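Local coordinates for protein PlzA (PDB 7MIE) that binds the second messenger c-di-GMP and probably acts as its receptor in signalling by the tick-borne spirochaete Borreliella burgdorferi, at residues E41-T46 and D160-Q165; P117-K122 and P146-I151; F231-I236 and I240-K245. All coordinates share one frame; numbering follows the deposited sequence.

Contact 1. Residues E41-T46 and D160-Q165. With C2E (9,9'-[(2R,3R,3aS,5S,7aR,9R,10R,10aS,12S,14aR)-3,5,10,12-tetrahydroxy-5,12-dioxidooctahydro-2H,7H-difuro[3,2-d:3',2'-j][1,3,7,9,2,8]tetraoxadiphosphacyclododecine-2,9-diyl]bis(2-amino-1,9-dihydro-6H-purin-6-one)), chain C.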
loop_
_atom_site.group_PDB
_atom_site.type_symbol
_atom_site.label_atom_id
_atom_site.label_comp_id
_atom_site.label_asym_id
_atom_site.label_seq_id
_atom_site.Cartn_x
_atom_site.Cartn_y
_atom_site.Cartn_z
ATOM N N GLU A 41 0.812 6.246 -7.730
ATOM C CA GLU A 41 0.048 5.077 -7.313
ATOM C C GLU A 41 -0.788 5.390 -6.078
ATOM O O GLU A 41 -0.495 6.339 -5.337
ATOM C CB GLU A 41 1.009 3.911 -6.994
ATOM C CG GLU A 41 1.867 4.184 -5.732
ATOM C CD GLU A 41 2.993 3.236 -5.310
ATOM O OE1 GLU A 41 3.054 2.120 -5.845
ATOM O OE2 GLU A 41 3.773 3.614 -4.378
ATOM N N ILE A 42 -1.767 4.500 -5.792
ATOM C CA ILE A 42 -2.507 4.549 -4.546
ATOM C C ILE A 42 -2.285 3.213 -3.836
ATOM O O ILE A 42 -2.574 2.156 -4.402
ATOM C CB ILE A 42 -4.014 4.727 -4.873
ATOM C CG1 ILE A 42 -4.321 6.035 -5.642
ATOM C CG2 ILE A 42 -4.838 4.604 -3.588
ATOM C CD1 ILE A 42 -3.969 7.305 -4.828
ATOM N N LYS A 43 -1.702 3.283 -2.629
ATOM C CA LYS A 43 -1.506 2.087 -1.796
ATOM C C LYS A 43 -2.843 1.571 -1.279
ATOM O O LYS A 43 -3.732 2.345 -0.940
ATOM C CB LYS A 43 -0.480 2.295 -0.674
ATOM C CG LYS A 43 0.926 2.531 -1.209
ATOM C CD LYS A 43 2.034 2.694 -0.194
ATOM C CE LYS A 43 1.889 3.912 0.685
ATOM N NZ LYS A 43 2.058 5.210 -0.057
ATOM N N MET A 44 -2.979 0.227 -1.175
ATOM C CA MET A 44 -4.266 -0.348 -0.807
ATOM C C MET A 44 -4.480 -0.353 0.709
ATOM O O MET A 44 -3.547 -0.521 1.499
ATOM C CB MET A 44 -4.413 -1.774 -1.360
ATOM C CG MET A 44 -4.103 -1.841 -2.825
ATOM S SD MET A 44 -5.163 -0.753 -3.879
ATOM C CE MET A 44 -6.630 -1.725 -3.719
ATOM N N SER A 45 -5.741 -0.137 1.110
ATOM C CA SER A 45 -6.210 -0.265 2.489
ATOM C C SER A 45 -7.676 -0.683 2.425
ATOM O O SER A 45 -8.285 -0.646 1.346
ATOM C CB SER A 45 -6.049 1.043 3.243
ATOM O OG SER A 45 -7.104 1.942 2.858
ATOM N N THR A 46 -8.233 -1.094 3.573
ATOM C CA THR A 46 -9.607 -1.565 3.652
ATOM C C THR A 46 -10.577 -0.578 2.990
ATOM O O THR A 46 -11.436 -0.985 2.189
ATOM C CB THR A 46 -9.963 -1.874 5.108
ATOM O OG1 THR A 46 -9.017 -2.870 5.508
ATOM C CG2 THR A 46 -11.358 -2.478 5.251
ATOM N N ASP A 160 -6.123 12.503 -7.768
ATOM C CA ASP A 160 -6.358 13.932 -7.603
ATOM C C ASP A 160 -6.283 14.327 -6.135
ATOM O O ASP A 160 -5.665 15.333 -5.800
ATOM C CB ASP A 160 -7.776 14.298 -8.047
ATOM C CG ASP A 160 -7.983 14.363 -9.539
ATOM O OD1 ASP A 160 -6.968 14.517 -10.304
ATOM O OD2 ASP A 160 -9.190 14.318 -9.933
ATOM N N LEU A 161 -6.883 13.525 -5.270
ATOM C CA LEU A 161 -6.853 13.823 -3.834
ATOM C C LEU A 161 -5.439 13.682 -3.278
ATOM O O LEU A 161 -5.006 14.500 -2.464
ATOM C CB LEU A 161 -7.817 12.898 -3.096
ATOM C CG LEU A 161 -9.284 13.069 -3.490
ATOM C CD1 LEU A 161 -10.134 12.101 -2.664
ATOM C CD2 LEU A 161 -9.747 14.516 -3.250
ATOM N N LYS A 162 -4.711 12.646 -3.719
ATOM C CA LYS A 162 -3.331 12.512 -3.280
ATOM C C LYS A 162 -2.480 13.697 -3.714
ATOM O O LYS A 162 -1.667 14.180 -2.912
ATOM C CB LYS A 162 -2.751 11.166 -3.768
ATOM C CG LYS A 162 -1.360 10.891 -3.213
ATOM C CD LYS A 162 -0.866 9.455 -3.583
ATOM C CE LYS A 162 0.507 9.230 -2.946
ATOM N NZ LYS A 162 1.038 7.882 -3.288
ATOM N N LEU A 163 -2.654 14.175 -4.954
ATOM C CA LEU A 163 -1.902 15.335 -5.444
ATOM C C LEU A 163 -2.199 16.585 -4.602
ATOM O O LEU A 163 -1.301 17.361 -4.293
ATOM C CB LEU A 163 -2.275 15.627 -6.909
ATOM C CG LEU A 163 -1.750 16.942 -7.498
ATOM C CD1 LEU A 163 -0.211 16.959 -7.495
ATOM C CD2 LEU A 163 -2.251 17.096 -8.931
ATOM N N GLY A 164 -3.464 16.784 -4.273
ATOM C CA GLY A 164 -3.860 17.995 -3.572
ATOM C C GLY A 164 -3.345 18.080 -2.137
ATOM O O GLY A 164 -3.121 19.182 -1.640
ATOM N N GLN A 165 -3.252 16.932 -1.427
ATOM C CA GLN A 165 -2.784 16.986 -0.040
ATOM C C GLN A 165 -3.670 17.868 0.832
ATOM O O GLN A 165 -3.186 18.560 1.731
ATOM C CB GLN A 165 -1.331 17.489 0.014
ATOM C CG GLN A 165 -0.374 16.435 -0.525
ATOM C CD GLN A 165 -0.422 15.216 0.367
ATOM O OE1 GLN A 165 -0.130 15.315 1.554
ATOM N NE2 GLN A 165 -0.808 14.071 -0.182
HETATM P P1 C2E C . -0.057 17.241 6.139
HETATM O O2P C2E C . -0.485 17.962 7.344
HETATM O O1P C2E C . 1.191 17.640 5.393
HETATM O "O5'" C2E C . 0.282 15.763 6.674
HETATM C "C5'" C2E C . 0.883 14.837 5.754
HETATM C "C4'" C2E C . 0.685 13.427 6.262
HETATM O "O4'" C2E C . 1.256 13.305 7.584
HETATM C "C3'" C2E C . -0.771 12.995 6.457
HETATM O "O3'" C2E C . -1.257 12.560 5.192
HETATM C "C2'" C2E C . -0.527 11.739 7.337
HETATM O "O2'" C2E C . -0.001 10.696 6.540
HETATM C "C1'" C2E C . 0.618 12.224 8.243
HETATM N N9 C2E C . 0.135 12.681 9.537
HETATM C C8 C2E C . 0.056 13.957 10.047
HETATM N N7 C2E C . -0.434 13.999 11.257
HETATM C C5 C2E C . -0.730 12.662 11.541
HETATM C C6 C2E C . -1.310 12.076 12.689
HETATM O O6 C2E C . -1.752 12.667 13.686
HETATM N N1 C2E C . -1.436 10.683 12.541
HETATM C C2 C2E C . -1.032 9.957 11.439
HETATM N N2 C2E C . -1.231 8.622 11.448
HETATM N N3 C2E C . -0.491 10.502 10.355
HETATM C C4 C2E C . -0.373 11.853 10.489
HETATM P P11 C2E C . -2.862 12.454 5.004
HETATM O O21 C2E C . -3.016 11.792 3.676
HETATM O O11 C2E C . -3.399 11.738 6.214
HETATM O O5A C2E C . -3.329 13.996 5.077
HETATM C C5A C2E C . -3.067 14.775 3.883
HETATM C C4A C2E C . -3.276 16.227 4.207
HETATM O O4A C2E C . -4.662 16.461 4.551
HETATM C C3A C2E C . -2.494 16.714 5.427
HETATM O O3A C2E C . -1.162 16.984 4.994
HETATM C C2A C2E C . -3.324 17.932 5.824
HETATM O O2A C2E C . -3.071 19.053 4.989
HETATM C C1A C2E C . -4.737 17.381 5.603
HETATM N N91 C2E C . -5.346 16.789 6.779
HETATM C C81 C2E C . -5.559 15.451 7.035
HETATM N N71 C2E C . -6.130 15.261 8.198
HETATM C C51 C2E C . -6.317 16.540 8.731
HETATM C C61 C2E C . -6.899 16.968 9.960
HETATM O O61 C2E C . -7.416 16.309 10.870
HETATM N N11 C2E C . -6.882 18.355 10.075
HETATM C C21 C2E C . -6.329 19.226 9.170
HETATM N N21 C2E C . -6.409 20.530 9.488
HETATM N N31 C2E C . -5.825 18.844 7.996
HETATM C C41 C2E C . -5.832 17.481 7.857
HETATM O O HOH W 1 2.213 8.272 -6.020
HETATM O O HOH W 2 3.198 5.650 -2.639
#
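At the end of helix 149-164, in the PilZN3 domain of PlzA, K162 reaches across to the short edge strand 42-43 while Q165 turns to the c-di-GMP pocket. The K162 side chain leaves with CG anti to the backbone N (chi1 -174°) and stays extended, which carries NZ to the carbonyl of E41. That bond, K162 NZ to E41 O, is 3.0 Å long, with the donor tilted 21° from the carbonyl plane. On its way the chain slides past I42 in the opposite direction, I42 CD1 resting 4.0 Å from K162 CD. Water 1 accepts from both K162 NZ and E41 N, each at 3.0 Å; water 2 gives a proton to E41 OE2 (2.7 Å), accepts from K43 NZ, and takes a weak bond from K162 NZ. The other carboxylate oxygen, E41 OE1, is held by S73 and by a salt bridge to K80. At the helix end Q165 NE2 folds back onto K162 O at 2.9 Å, in the carbonyl plane and on a lone pair, and Q165 O receives a weak bond from the O2A hydroxyl of the ligand at 3.3 Å. With K43 NZ and K162 NZ 4.3 Å apart, the E41 carboxylate, reached through water 2, and the cation-pi contact of K43 with Y208 probably ease the repulsion.

Contact 2. Residues P117-K122 and P146-I151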
loop_
_atom_site.group_PDB
_atom_site.type_symbol
_atom_site.label_atom_id
_atom_site.label_comp_id
_atom_site.label_asym_id
_atom_site.label_seq_id
_atom_site.Cartn_x
_atom_site.Cartn_y
_atom_site.Cartn_z
ATOM N N PRO A 117 -13.508 -10.260 -16.473
ATOM C CA PRO A 117 -12.725 -11.126 -17.361
ATOM C C PRO A 117 -11.233 -11.025 -17.063
ATOM O O PRO A 117 -10.762 -9.965 -16.636
ATOM C CB PRO A 117 -12.994 -10.533 -18.755
ATOM C CG PRO A 117 -14.390 -9.941 -18.638
ATOM C CD PRO A 117 -14.469 -9.423 -17.217
ATOM N N PHE A 118 -10.498 -12.133 -17.289
ATOM C CA PHE A 118 -9.038 -12.112 -17.195
ATOM C C PHE A 118 -8.518 -11.001 -18.098
ATOM O O PHE A 118 -9.029 -10.831 -19.196
ATOM C CB PHE A 118 -8.430 -13.477 -17.562
ATOM C CG PHE A 118 -8.222 -14.390 -16.373
ATOM C CD1 PHE A 118 -7.067 -14.318 -15.619
ATOM C CD2 PHE A 118 -9.202 -15.298 -15.975
ATOM C CE1 PHE A 118 -6.871 -15.130 -14.509
ATOM C CE2 PHE A 118 -9.009 -16.135 -14.875
ATOM C CZ PHE A 118 -7.841 -16.056 -14.144
ATOM N N LEU A 119 -7.525 -10.228 -17.628
ATOM C CA LEU A 119 -6.931 -9.170 -18.433
ATOM C C LEU A 119 -5.445 -9.460 -18.646
ATOM O O LEU A 119 -4.732 -9.734 -17.669
ATOM C CB LEU A 119 -7.094 -7.836 -17.691
ATOM C CG LEU A 119 -8.539 -7.337 -17.524
ATOM C CD1 LEU A 119 -8.548 -6.085 -16.655
ATOM C CD2 LEU A 119 -9.187 -7.027 -18.883
ATOM N N SER A 120 -4.984 -9.267 -19.895
ATOM C CA SER A 120 -3.580 -9.431 -20.254
ATOM C C SER A 120 -2.717 -8.347 -19.609
ATOM O O SER A 120 -3.087 -7.155 -19.642
ATOM C CB SER A 120 -3.415 -9.355 -21.763
ATOM O OG SER A 120 -3.915 -10.551 -22.309
ATOM N N VAL A 121 -1.570 -8.766 -19.046
ATOM C CA VAL A 121 -0.600 -7.844 -18.452
ATOM C C VAL A 121 0.823 -8.170 -18.903
ATOM O O VAL A 121 1.126 -9.289 -19.371
ATOM C CB VAL A 121 -0.676 -7.853 -16.909
ATOM C CG1 VAL A 121 -2.047 -7.376 -16.393
ATOM C CG2 VAL A 121 -0.276 -9.217 -16.340
ATOM N N LYS A 122 1.715 -7.186 -18.759
ATOM C CA LYS A 122 3.131 -7.418 -19.013
ATOM C C LYS A 122 3.923 -6.896 -17.818
ATOM O O LYS A 122 3.562 -5.874 -17.200
ATOM C CB LYS A 122 3.567 -6.777 -20.336
ATOM C CG LYS A 122 3.399 -5.277 -20.450
ATOM C CD LYS A 122 4.193 -4.654 -21.606
ATOM C CE LYS A 122 4.483 -3.187 -21.354
ATOM N NZ LYS A 122 4.715 -2.413 -22.602
ATOM N N PRO A 146 -7.609 -2.107 -21.792
ATOM C CA PRO A 146 -8.267 -1.314 -20.747
ATOM C C PRO A 146 -8.634 -2.059 -19.460
ATOM O O PRO A 146 -9.336 -3.069 -19.479
ATOM C CB PRO A 146 -9.524 -0.759 -21.461
ATOM C CG PRO A 146 -9.542 -1.406 -22.855
ATOM C CD PRO A 146 -8.105 -1.782 -23.142
ATOM N N ALA A 147 -8.158 -1.529 -18.321
ATOM C CA ALA A 147 -8.733 -1.863 -17.037
ATOM C C ALA A 147 -10.209 -1.469 -17.046
ATOM O O ALA A 147 -10.625 -0.591 -17.807
ATOM C CB ALA A 147 -7.991 -1.127 -15.945
ATOM N N PRO A 148 -11.048 -2.086 -16.185
ATOM C CA PRO A 148 -12.453 -1.701 -16.080
ATOM C C PRO A 148 -12.580 -0.199 -15.826
ATOM O O PRO A 148 -11.956 0.322 -14.909
ATOM C CB PRO A 148 -12.921 -2.424 -14.818
ATOM C CG PRO A 148 -12.020 -3.654 -14.755
ATOM C CD PRO A 148 -10.686 -3.225 -15.325
ATOM N N GLU A 149 -13.417 0.473 -16.616
ATOM C CA GLU A 149 -13.469 1.927 -16.552
ATOM C C GLU A 149 -13.981 2.421 -15.199
ATOM O O GLU A 149 -13.518 3.465 -14.750
ATOM C CB GLU A 149 -14.234 2.495 -17.752
ATOM C CG GLU A 149 -13.472 2.360 -19.069
ATOM C CD GLU A 149 -14.085 3.145 -20.245
ATOM O OE1 GLU A 149 -15.318 3.124 -20.382
ATOM O OE2 GLU A 149 -13.331 3.826 -20.991
ATOM N N GLU A 150 -14.908 1.677 -14.547
ATOM C CA GLU A 150 -15.466 2.079 -13.260
ATOM C C GLU A 150 -14.361 2.167 -12.200
ATOM O O GLU A 150 -14.356 3.101 -11.388
ATOM C CB GLU A 150 -16.614 1.140 -12.826
ATOM C CG GLU A 150 -16.150 -0.251 -12.401
ATOM C CD GLU A 150 -17.140 -1.186 -11.699
ATOM O OE1 GLU A 150 -17.174 -1.209 -10.411
ATOM O OE2 GLU A 150 -17.842 -1.939 -12.429
ATOM N N ILE A 151 -13.344 1.291 -12.323
ATOM C CA ILE A 151 -12.230 1.308 -11.380
ATOM C C ILE A 151 -11.247 2.425 -11.753
ATOM O O ILE A 151 -10.864 3.207 -10.888
ATOM C CB ILE A 151 -11.550 -0.071 -11.316
ATOM C CG1 ILE A 151 -12.524 -1.050 -10.640
ATOM C CG2 ILE A 151 -10.254 0.023 -10.531
ATOM C CD1 ILE A 151 -12.096 -2.465 -10.672
#
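L119 extends its two methyl groups over the extended loop P146-P148, just ahead of helix 149-164. The closest meeting is between CD1 of L119 and the ring carbon CD of P148, at 3.8 Å; the leucine branch meets the proline ring at a slant. The same methyl lies 4.2 Å from CA of A147, so it touches the backbone there and not the alanine methyl. CD2, the other branch, comes up to the carbonyl of P146, with L119 CD2 and P146 O 4.0 Å apart. One leucine thus straddles three consecutive residues. Its chi1 (-66°) sets CG beside the backbone N, and chi2 (174°) then turns CD1 onto the P148 ring and CD2 to the P146 carbonyl. P148 occupies the N-cap position of the helix, so the leucine packs on the very residue from which the helix starts. F116 adds to the apolar surroundings by touching P148 and I151, and F143 of strand 134-143 and S145 also touch L119. L119 lies on strand 119-131, tied by its backbone to I101 of strand 98-102. The contact therefore joins the sheet to the beginning of the helix. Between the two segments there is no hydrogen bond or charge pair; van der Waals contact alone joins them, over a modest 93 Å² near the surface, so their fit depends on shape.

Contact 3. Residues F231-I236 and I240-K245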
loop_
_atom_site.group_PDB
_atom_site.type_symbol
_atom_site.label_atom_id
_atom_site.label_comp_id
_atom_site.label_asym_id
_atom_site.label_seq_id
_atom_site.Cartn_x
_atom_site.Cartn_y
_atom_site.Cartn_z
ATOM N N PHE A 231 11.385 8.920 14.334
ATOM C CA PHE A 231 10.454 8.077 15.067
ATOM C C PHE A 231 10.947 6.649 14.948
ATOM O O PHE A 231 11.293 6.199 13.865
ATOM C CB PHE A 231 9.058 8.235 14.442
ATOM C CG PHE A 231 7.995 7.236 14.838
ATOM C CD1 PHE A 231 7.504 7.211 16.134
ATOM C CD2 PHE A 231 7.439 6.373 13.897
ATOM C CE1 PHE A 231 6.478 6.336 16.479
ATOM C CE2 PHE A 231 6.409 5.500 14.243
ATOM C CZ PHE A 231 5.944 5.483 15.537
ATOM N N SER A 232 10.978 5.936 16.077
ATOM C CA SER A 232 11.473 4.579 16.024
ATOM C C SER A 232 10.751 3.697 17.030
ATOM O O SER A 232 10.192 4.164 18.037
ATOM C CB SER A 232 12.994 4.552 16.230
ATOM O OG SER A 232 13.305 4.858 17.577
ATOM N N PHE A 233 10.758 2.406 16.713
ATOM C CA PHE A 233 10.256 1.408 17.640
ATOM C C PHE A 233 10.947 0.073 17.388
ATOM O O PHE A 233 11.427 -0.199 16.292
ATOM C CB PHE A 233 8.746 1.229 17.472
ATOM C CG PHE A 233 8.288 1.079 16.038
ATOM C CD1 PHE A 233 7.969 2.198 15.272
ATOM C CD2 PHE A 233 8.115 -0.178 15.470
ATOM C CE1 PHE A 233 7.513 2.052 13.964
ATOM C CE2 PHE A 233 7.653 -0.320 14.166
ATOM C CZ PHE A 233 7.347 0.796 13.414
ATOM N N GLU A 234 10.930 -0.787 18.410
ATOM C CA GLU A 234 11.600 -2.074 18.312
ATOM C C GLU A 234 10.859 -2.899 17.277
ATOM O O GLU A 234 9.629 -2.881 17.225
ATOM C CB GLU A 234 11.593 -2.792 19.663
ATOM C CG GLU A 234 12.397 -2.072 20.733
ATOM C CD GLU A 234 13.778 -2.629 21.050
ATOM O OE1 GLU A 234 14.248 -2.409 22.185
ATOM O OE2 GLU A 234 14.398 -3.256 20.158
ATOM N N PHE A 235 11.633 -3.570 16.434
ATOM C CA PHE A 235 11.082 -4.377 15.364
ATOM C C PHE A 235 12.146 -5.380 14.940
ATOM O O PHE A 235 13.329 -5.034 14.893
ATOM C CB PHE A 235 10.640 -3.483 14.202
ATOM C CG PHE A 235 9.785 -4.164 13.161
ATOM C CD1 PHE A 235 8.522 -4.645 13.473
ATOM C CD2 PHE A 235 10.251 -4.329 11.864
ATOM C CE1 PHE A 235 7.749 -5.277 12.513
ATOM C CE2 PHE A 235 9.466 -4.945 10.899
ATOM C CZ PHE A 235 8.215 -5.418 11.227
ATOM N N ILE A 236 11.687 -6.604 14.651
ATOM C CA ILE A 236 12.496 -7.757 14.282
ATOM C C ILE A 236 13.967 -7.549 14.679
ATOM O O ILE A 236 14.753 -7.127 13.801
ATOM C CB ILE A 236 12.288 -8.137 12.798
ATOM C CG1 ILE A 236 10.801 -8.293 12.465
ATOM C CG2 ILE A 236 13.070 -9.396 12.437
ATOM C CD1 ILE A 236 10.002 -9.104 13.479
ATOM N N ILE A 240 13.248 -0.027 14.025
ATOM C CA ILE A 240 12.958 0.671 12.768
ATOM C C ILE A 240 12.995 2.172 13.036
ATOM O O ILE A 240 12.432 2.641 14.022
ATOM C CB ILE A 240 11.592 0.255 12.184
ATOM C CG1 ILE A 240 11.661 -1.143 11.570
ATOM C CG2 ILE A 240 11.097 1.266 11.151
ATOM C CD1 ILE A 240 10.536 -1.442 10.606
ATOM N N PHE A 241 13.701 2.901 12.176
ATOM C CA PHE A 241 13.886 4.335 12.284
ATOM C C PHE A 241 13.232 4.985 11.070
ATOM O O PHE A 241 13.490 4.587 9.928
ATOM C CB PHE A 241 15.375 4.696 12.316
ATOM C CG PHE A 241 16.096 4.117 13.507
ATOM C CD1 PHE A 241 16.124 4.791 14.719
ATOM C CD2 PHE A 241 16.697 2.871 13.427
ATOM C CE1 PHE A 241 16.739 4.228 15.832
ATOM C CE2 PHE A 241 17.328 2.316 14.532
ATOM C CZ PHE A 241 17.347 2.994 15.730
ATOM N N ILE A 242 12.405 5.996 11.350
ATOM C CA ILE A 242 11.731 6.736 10.288
ATOM C C ILE A 242 11.903 8.220 10.547
ATOM O O ILE A 242 11.453 8.751 11.558
ATOM C CB ILE A 242 10.225 6.382 10.224
ATOM C CG1 ILE A 242 10.018 4.868 10.321
ATOM C CG2 ILE A 242 9.596 6.973 8.967
ATOM C CD1 ILE A 242 8.567 4.443 10.434
ATOM N N GLU A 243 12.473 8.907 9.552
ATOM C CA GLU A 243 12.646 10.347 9.623
ATOM C C GLU A 243 11.344 11.026 9.221
ATOM O O GLU A 243 10.649 10.564 8.317
ATOM C CB GLU A 243 13.802 10.738 8.700
ATOM C CG GLU A 243 15.087 10.003 9.074
ATOM C CD GLU A 243 16.294 10.349 8.201
ATOM O OE1 GLU A 243 16.460 11.546 7.909
ATOM O OE2 GLU A 243 17.040 9.412 7.780
ATOM N N GLY A 244 11.032 12.116 9.915
ATOM C CA GLY A 244 9.797 12.845 9.674
ATOM C C GLY A 244 9.835 14.252 10.268
ATOM O O GLY A 244 10.868 14.707 10.762
ATOM N N LYS A 245 8.693 14.939 10.178
ATOM C CA LYS A 245 8.521 16.309 10.640
ATOM C C LYS A 245 7.239 16.393 11.455
ATOM O O LYS A 245 6.279 15.665 11.199
ATOM C CB LYS A 245 8.429 17.258 9.439
ATOM C CG LYS A 245 9.688 17.278 8.580
ATOM C CD LYS A 245 9.705 18.345 7.506
ATOM C CE LYS A 245 10.865 18.204 6.537
ATOM N NZ LYS A 245 12.021 17.490 7.134
#
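F231, F233, I240 and I242 all point to one face of the hairpin, whereas S232 and F241 point to the other. On the first face F231 and I242 lie side by side and point the same way. A chi1 of 167°, which puts CG across from the backbone N, swings the F231 ring alongside I242, whose CD1 meets its edge, 4.1 Å from F231 CD2. The F233 ring instead turns one face to I240, with I240 CB over that face; I242 CD1 approaches obliquely, 4.4 Å from F233 CE1. On the far face S232 CB sits 3.5 Å from CD1 of F241, while S232 OG bonds to E239 in the connecting loop. Backbone hydrogen bonds join two pairs, F231 with I242 and F233 with I240, two bonds each; F231 N to I242 O and I242 N to F231 O both measure 2.8 Å. S232 and F241 form the non-hydrogen-bonded pair between them. Helix 273-283 covers the F233, I240 and I242 part through Y275, L278 and E274, while F231 faces strands 189-193 and 198-207. This is an antiparallel beta hairpin, strands 228-233 and 240-250, within the c-di-GMP-binding sheet.

In the fold
Contacts 1 and 2 belong to the same domain and share helix 149-164: contact 2 packs the entry of that helix on the sheet, and contact 1 fastens its exit to strand 42-43 of the same sheet. Their centres are 20 Å apart, and the chain of contact 2 lies wholly between the two segments of contact 1. Contact 3 comes later, in the second sheet, its centre 23 Å from that of contact 1 and 38 Å from that of contact 2. The c-di-GMP pocket appears to lie between the two sheets: Q165 of contact 1 touches the ligand, R168 and R172 follow it in sequence, and the F231 side chain of contact 3 is about 9 Å from a bound ligand. Contact 2 stands apart from the site.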